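PDB 5GMT: alginate lyase from Aplysia kurodai, which probably cleaves alginate as a polysaccharide lyase of family 14, with specificity for polymannuronate. Local coordinates for residues I155-D168 / C223-N235. Numbering follows the deposited sequence.
Sequences IPTNQESGFKDRDD and CYTANHLRMRNTN
The side-chain amide of Q159 reads the backbone of R230 as a neighbouring strand would, a worked example of how an irregular loop can dock on a chain leaving its sheet. Its OE1 accepts from backbone N of R230 on a lone pair at 3.0 Å, and its NE2 gives a nearly straight bond (176°) to R230 O, in the carbonyl plane. A bend at chi2 (-62°) brings the amide round to this position, and a second bond from NE2 to P156 O fixes its rotation. Beside it, N158 and N233 come from opposite directions and pair through two reciprocal amide bonds, N158 ND2 to N233 OD1 at 2.9 Å and N233 ND2 to N158 OD1 at 3.0 Å, their planes turned 34° apart. R230 NH1 donates to N158 O.

At the other end R166 grips N227 O end-on, with NH1 and NH2 each 3.0 Å from it. D168 holds that guanidinium side-on through syn lone pairs, while R166 NH1 comes to E160 OE2 from above the plane of that carboxylate. Y224 OH donates to D168 OD2 at 2.6 Å, a further direct bond to the strand through the carboxylate that positions R166. Between the two polar ends, F163 CE1 touches L229 CD2. The loop 155-168, linking strands 149-154 and 169-170 of one antiparallel sheet, is thus pinned to strand 222-229 of the other, where H228 and L229 form a G1 beta bulge opposite G208, within a concanavalin-like beta-sandwich.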
loop_
_atom_site.group_PDB
_atom_site.type_symbol
_atom_site.label_atom_id
_atom_site.label_comp_id
_atom_site.label_asym_id
_atom_site.label_seq_id
_atom_site.Cartn_x
_atom_site.Cartn_y
_atom_site.Cartn_z
ATOM N N ILE A 155 -12.392 -2.584 -3.047
ATOM C CA ILE A 155 -12.723 -3.681 -3.944
ATOM C C ILE A 155 -14.217 -3.587 -4.271
ATOM O O ILE A 155 -14.945 -2.878 -3.596
ATOM C CB ILE A 155 -12.369 -5.048 -3.300
ATOM C CG1 ILE A 155 -12.880 -5.093 -1.863
ATOM C CG2 ILE A 155 -10.867 -5.254 -3.308
ATOM C CD1 ILE A 155 -12.550 -6.415 -1.111
ATOM N N PRO A 156 -14.668 -4.270 -5.332
ATOM C CA PRO A 156 -16.083 -4.188 -5.731
ATOM C C PRO A 156 -17.075 -4.531 -4.610
ATOM O O PRO A 156 -16.774 -5.291 -3.694
ATOM C CB PRO A 156 -16.178 -5.207 -6.870
ATOM C CG PRO A 156 -14.817 -5.178 -7.490
ATOM C CD PRO A 156 -13.849 -4.974 -6.337
ATOM N N THR A 157 -18.274 -3.965 -4.687
ATOM C CA THR A 157 -19.248 -4.208 -3.633
ATOM C C THR A 157 -19.790 -5.638 -3.642
ATOM O O THR A 157 -20.295 -6.109 -2.633
ATOM C CB THR A 157 -20.434 -3.219 -3.727
ATOM O OG1 THR A 157 -21.119 -3.406 -4.965
ATOM C CG2 THR A 157 -19.929 -1.784 -3.659
ATOM N N ASN A 158 -19.680 -6.339 -4.767
ATOM C CA ASN A 158 -20.251 -7.685 -4.833
ATOM C C ASN A 158 -19.255 -8.765 -4.379
ATOM O O ASN A 158 -18.760 -9.562 -5.169
ATOM C CB ASN A 158 -20.782 -7.990 -6.244
ATOM C CG ASN A 158 -19.717 -7.916 -7.316
ATOM O OD1 ASN A 158 -18.846 -7.054 -7.289
ATOM N ND2 ASN A 158 -19.793 -8.829 -8.289
ATOM N N GLN A 159 -18.986 -8.798 -3.082
ATOM C CA GLN A 159 -18.122 -9.826 -2.528
ATOM C C GLN A 159 -18.945 -11.074 -2.233
ATOM O O GLN A 159 -20.161 -11.074 -2.412
ATOM C CB GLN A 159 -17.430 -9.314 -1.262
ATOM C CG GLN A 159 -16.527 -8.126 -1.513
ATOM C CD GLN A 159 -15.374 -8.455 -2.459
ATOM O OE1 GLN A 159 -14.735 -9.506 -2.344
ATOM N NE2 GLN A 159 -15.110 -7.563 -3.395
ATOM N N GLU A 160 -18.284 -12.131 -1.774
ATOM C CA GLU A 160 -18.958 -13.398 -1.489
ATOM C C GLU A 160 -20.030 -13.235 -0.422
ATOM O O GLU A 160 -19.983 -12.294 0.372
ATOM C CB GLU A 160 -17.942 -14.447 -1.042
ATOM C CG GLU A 160 -17.204 -14.055 0.227
ATOM C CD GLU A 160 -16.432 -15.202 0.852
ATOM O OE1 GLU A 160 -16.452 -16.327 0.301
ATOM O OE2 GLU A 160 -15.808 -14.972 1.902
ATOM N N SER A 161 -21.005 -14.143 -0.404
ATOM C CA SER A 161 -22.030 -14.093 0.635
ATOM C C SER A 161 -21.391 -14.114 2.026
ATOM O O SER A 161 -20.439 -14.856 2.272
ATOM C CB SER A 161 -23.016 -15.256 0.486
ATOM O OG SER A 161 -23.669 -15.192 -0.765
ATOM N N GLY A 162 -21.896 -13.270 2.918
ATOM C CA GLY A 162 -21.415 -13.226 4.288
ATOM C C GLY A 162 -20.101 -12.482 4.501
ATOM O O GLY A 162 -19.577 -12.485 5.613
ATOM N N PHE A 163 -19.585 -11.840 3.455
ATOM C CA PHE A 163 -18.284 -11.151 3.511
ATOM C C PHE A 163 -18.134 -10.227 4.716
ATOM O O PHE A 163 -17.132 -10.285 5.432
ATOM C CB PHE A 163 -18.056 -10.346 2.225
ATOM C CG PHE A 163 -16.777 -9.541 2.220
ATOM C CD1 PHE A 163 -15.579 -10.118 1.809
ATOM C CD2 PHE A 163 -16.778 -8.201 2.602
ATOM C CE1 PHE A 163 -14.397 -9.373 1.795
ATOM C CE2 PHE A 163 -15.602 -7.452 2.590
ATOM C CZ PHE A 163 -14.411 -8.042 2.183
ATOM N N LYS A 164 -19.139 -9.382 4.936
ATOM C CA LYS A 164 -19.104 -8.396 6.011
ATOM C C LYS A 164 -18.988 -9.031 7.388
ATOM O O LYS A 164 -18.484 -8.405 8.318
ATOM C CB LYS A 164 -20.353 -7.506 5.948
ATOM C CG LYS A 164 -20.376 -6.601 4.727
ATOM C CD LYS A 164 -21.669 -5.808 4.615
ATOM C CE LYS A 164 -21.614 -4.840 3.439
ATOM N NZ LYS A 164 -20.569 -3.780 3.616
ATOM N N ASP A 165 -19.435 -10.279 7.506
ATOM C CA ASP A 165 -19.452 -10.991 8.785
ATOM C C ASP A 165 -18.243 -11.897 9.012
ATOM O O ASP A 165 -18.178 -12.614 10.018
ATOM C CB ASP A 165 -20.725 -11.833 8.895
ATOM C CG ASP A 165 -21.975 -10.990 8.972
ATOM O OD1 ASP A 165 -21.949 -9.952 9.664
ATOM O OD2 ASP A 165 -22.980 -11.360 8.328
ATOM N N ARG A 166 -17.307 -11.889 8.066
ATOM C CA ARG A 166 -16.079 -12.665 8.192
ATOM C C ARG A 166 -15.283 -12.218 9.402
ATOM O O ARG A 166 -15.238 -11.029 9.725
ATOM C CB ARG A 166 -15.225 -12.535 6.927
ATOM C CG ARG A 166 -15.739 -13.374 5.770
ATOM C CD ARG A 166 -15.103 -13.000 4.438
ATOM N NE ARG A 166 -13.644 -13.016 4.501
ATOM C CZ ARG A 166 -12.849 -13.145 3.447
ATOM N NH1 ARG A 166 -13.364 -13.293 2.228
ATOM N NH2 ARG A 166 -11.534 -13.136 3.615
ATOM N N ASP A 167 -14.659 -13.180 10.071
ATOM C CA ASP A 167 -13.840 -12.881 11.238
ATOM C C ASP A 167 -12.654 -11.964 10.880
ATOM O O ASP A 167 -12.194 -11.179 11.715
ATOM C CB ASP A 167 -13.347 -14.182 11.874
ATOM C CG ASP A 167 -12.923 -14.005 13.316
ATOM O OD1 ASP A 167 -13.466 -13.102 13.991
ATOM O OD2 ASP A 167 -12.055 -14.777 13.781
ATOM N N ASP A 168 -12.179 -12.045 9.640
ATOM C CA ASP A 168 -11.016 -11.247 9.245
ATOM C C ASP A 168 -11.414 -9.936 8.576
ATOM O O ASP A 168 -10.566 -9.250 8.019
ATOM C CB ASP A 168 -10.091 -12.055 8.322
ATOM C CG ASP A 168 -10.739 -12.409 6.986
ATOM O OD1 ASP A 168 -11.981 -12.440 6.917
ATOM O OD2 ASP A 168 -9.996 -12.657 6.005
ATOM N N CYS A 223 2.291 -13.494 8.969
ATOM C CA CYS A 223 1.616 -13.417 7.681
ATOM C C CYS A 223 0.118 -13.497 7.867
ATOM O O CYS A 223 -0.368 -14.095 8.827
ATOM C CB CYS A 223 2.070 -14.534 6.746
ATOM S SG CYS A 223 3.815 -14.527 6.314
ATOM N N TYR A 224 -0.607 -12.892 6.934
ATOM C CA TYR A 224 -2.058 -12.991 6.893
ATOM C C TYR A 224 -2.488 -13.234 5.464
ATOM O O TYR A 224 -2.018 -12.546 4.561
ATOM C CB TYR A 224 -2.709 -11.716 7.422
ATOM C CG TYR A 224 -4.123 -11.526 6.935
ATOM C CD1 TYR A 224 -5.128 -12.408 7.308
ATOM C CD2 TYR A 224 -4.455 -10.461 6.102
ATOM C CE1 TYR A 224 -6.431 -12.239 6.863
ATOM C CE2 TYR A 224 -5.749 -10.286 5.653
ATOM C CZ TYR A 224 -6.732 -11.177 6.037
ATOM O OH TYR A 224 -8.017 -10.996 5.583
ATOM N N THR A 225 -3.363 -14.211 5.253
ATOM C CA THR A 225 -3.903 -14.432 3.920
ATOM C C THR A 225 -5.386 -14.102 3.878
ATOM O O THR A 225 -6.185 -14.720 4.571
ATOM C CB THR A 225 -3.686 -15.871 3.445
ATOM O OG1 THR A 225 -2.277 -16.121 3.302
ATOM C CG2 THR A 225 -4.366 -16.085 2.102
ATOM N N ALA A 226 -5.734 -13.100 3.078
ATOM C CA ALA A 226 -7.128 -12.804 2.765
ATOM C C ALA A 226 -7.552 -13.608 1.543
ATOM O O ALA A 226 -7.133 -13.309 0.432
ATOM C CB ALA A 226 -7.319 -11.310 2.501
ATOM N N ASN A 227 -8.373 -14.631 1.710
ATOM C CA ASN A 227 -8.789 -15.303 0.494
ATOM C C ASN A 227 -10.256 -15.070 0.197
ATOM O O ASN A 227 -10.918 -14.288 0.888
ATOM C CB ASN A 227 -8.450 -16.791 0.536
ATOM C CG ASN A 227 -9.014 -17.491 1.716
ATOM O OD1 ASN A 227 -10.131 -17.203 2.168
ATOM N ND2 ASN A 227 -8.239 -18.442 2.245
ATOM N N HIS A 228 -10.721 -15.699 -0.876
ATOM C CA HIS A 228 -12.089 -15.541 -1.352
ATOM C C HIS A 228 -12.470 -14.081 -1.572
ATOM O O HIS A 228 -13.505 -13.609 -1.081
ATOM C CB HIS A 228 -13.039 -16.222 -0.378
ATOM C CG HIS A 228 -12.759 -17.684 -0.217
ATOM N ND1 HIS A 228 -12.919 -18.351 0.976
ATOM C CD2 HIS A 228 -12.288 -18.601 -1.099
ATOM C CE1 HIS A 228 -12.580 -19.622 0.820
ATOM N NE2 HIS A 228 -12.196 -19.800 -0.429
ATOM N N LEU A 229 -11.624 -13.384 -2.330
ATOM C CA LEU A 229 -11.842 -11.988 -2.689
ATOM C C LEU A 229 -12.217 -11.803 -4.147
ATOM O O LEU A 229 -11.778 -12.561 -5.012
ATOM C CB LEU A 229 -10.582 -11.162 -2.430
ATOM C CG LEU A 229 -10.083 -11.112 -0.993
ATOM C CD1 LEU A 229 -8.899 -10.141 -0.921
ATOM C CD2 LEU A 229 -11.189 -10.721 -0.014
ATOM N N ARG A 230 -13.021 -10.779 -4.407
ATOM C CA ARG A 230 -13.273 -10.320 -5.763
ATOM C C ARG A 230 -12.625 -8.949 -5.950
ATOM O O ARG A 230 -12.907 -8.024 -5.178
ATOM C CB ARG A 230 -14.782 -10.241 -6.031
ATOM C CG ARG A 230 -15.114 -9.531 -7.314
ATOM C CD ARG A 230 -16.560 -9.723 -7.686
ATOM N NE ARG A 230 -16.807 -11.067 -8.183
ATOM C CZ ARG A 230 -17.781 -11.864 -7.754
ATOM N NH1 ARG A 230 -18.616 -11.461 -6.815
ATOM N NH2 ARG A 230 -17.926 -13.069 -8.282
ATOM N N MET A 231 -11.739 -8.829 -6.941
ATOM C CA MET A 231 -11.095 -7.556 -7.251
ATOM C C MET A 231 -11.682 -6.923 -8.507
ATOM O O MET A 231 -11.646 -5.705 -8.680
ATOM C CB MET A 231 -9.585 -7.731 -7.443
ATOM C CG MET A 231 -8.815 -8.059 -6.175
ATOM S SD MET A 231 -8.958 -9.807 -5.772
ATOM C CE MET A 231 -7.474 -10.023 -4.766
ATOM N N ARG A 232 -12.204 -7.759 -9.398
ATOM C CA ARG A 232 -12.659 -7.258 -10.690
ATOM C C ARG A 232 -13.910 -7.999 -11.169
ATOM O O ARG A 232 -14.153 -9.145 -10.778
ATOM C CB ARG A 232 -11.541 -7.393 -11.717
ATOM C CG ARG A 232 -11.054 -8.823 -11.842
ATOM C CD ARG A 232 -10.065 -9.019 -12.972
ATOM N NE ARG A 232 -9.717 -10.431 -13.105
ATOM C CZ ARG A 232 -9.087 -10.950 -14.150
ATOM N NH1 ARG A 232 -8.735 -10.180 -15.172
ATOM N NH2 ARG A 232 -8.827 -12.252 -14.179
ATOM N N ASN A 233 -14.699 -7.336 -12.010
ATOM C CA ASN A 233 -15.884 -7.975 -12.597
ATOM C C ASN A 233 -15.786 -8.099 -14.101
ATOM O O ASN A 233 -16.705 -8.596 -14.753
ATOM C CB ASN A 233 -17.160 -7.215 -12.233
ATOM C CG ASN A 233 -17.613 -7.496 -10.818
ATOM O OD1 ASN A 233 -17.979 -8.627 -10.485
ATOM N ND2 ASN A 233 -17.594 -6.472 -9.976
ATOM N N THR A 234 -14.665 -7.664 -14.655
ATOM C CA THR A 234 -14.472 -7.751 -16.082
ATOM C C THR A 234 -13.038 -8.157 -16.374
ATOM O O THR A 234 -12.129 -7.868 -15.601
ATOM C CB THR A 234 -14.821 -6.415 -16.783
ATOM O OG1 THR A 234 -14.713 -6.571 -18.200
ATOM C CG2 THR A 234 -13.901 -5.294 -16.323
ATOM N N ASN A 235 -12.841 -8.838 -17.495
ATOM C CA ASN A 235 -11.548 -9.419 -17.804
ATOM C C ASN A 235 -10.515 -8.428 -18.299
ATOM O O ASN A 235 -9.368 -8.791 -18.489
ATOM C CB ASN A 235 -11.710 -10.530 -18.841
ATOM C CG ASN A 235 -12.116 -11.837 -18.216
ATOM O OD1 ASN A 235 -11.312 -12.484 -17.544
ATOM N ND2 ASN A 235 -13.373 -12.233 -18.417
HETATM O O HOH W 1 -15.381 -11.868 -1.481
HETATM O O HOH W 2 -14.331 -17.074 2.862
HETATM O O HOH W 3 -9.037 -15.066 4.714
#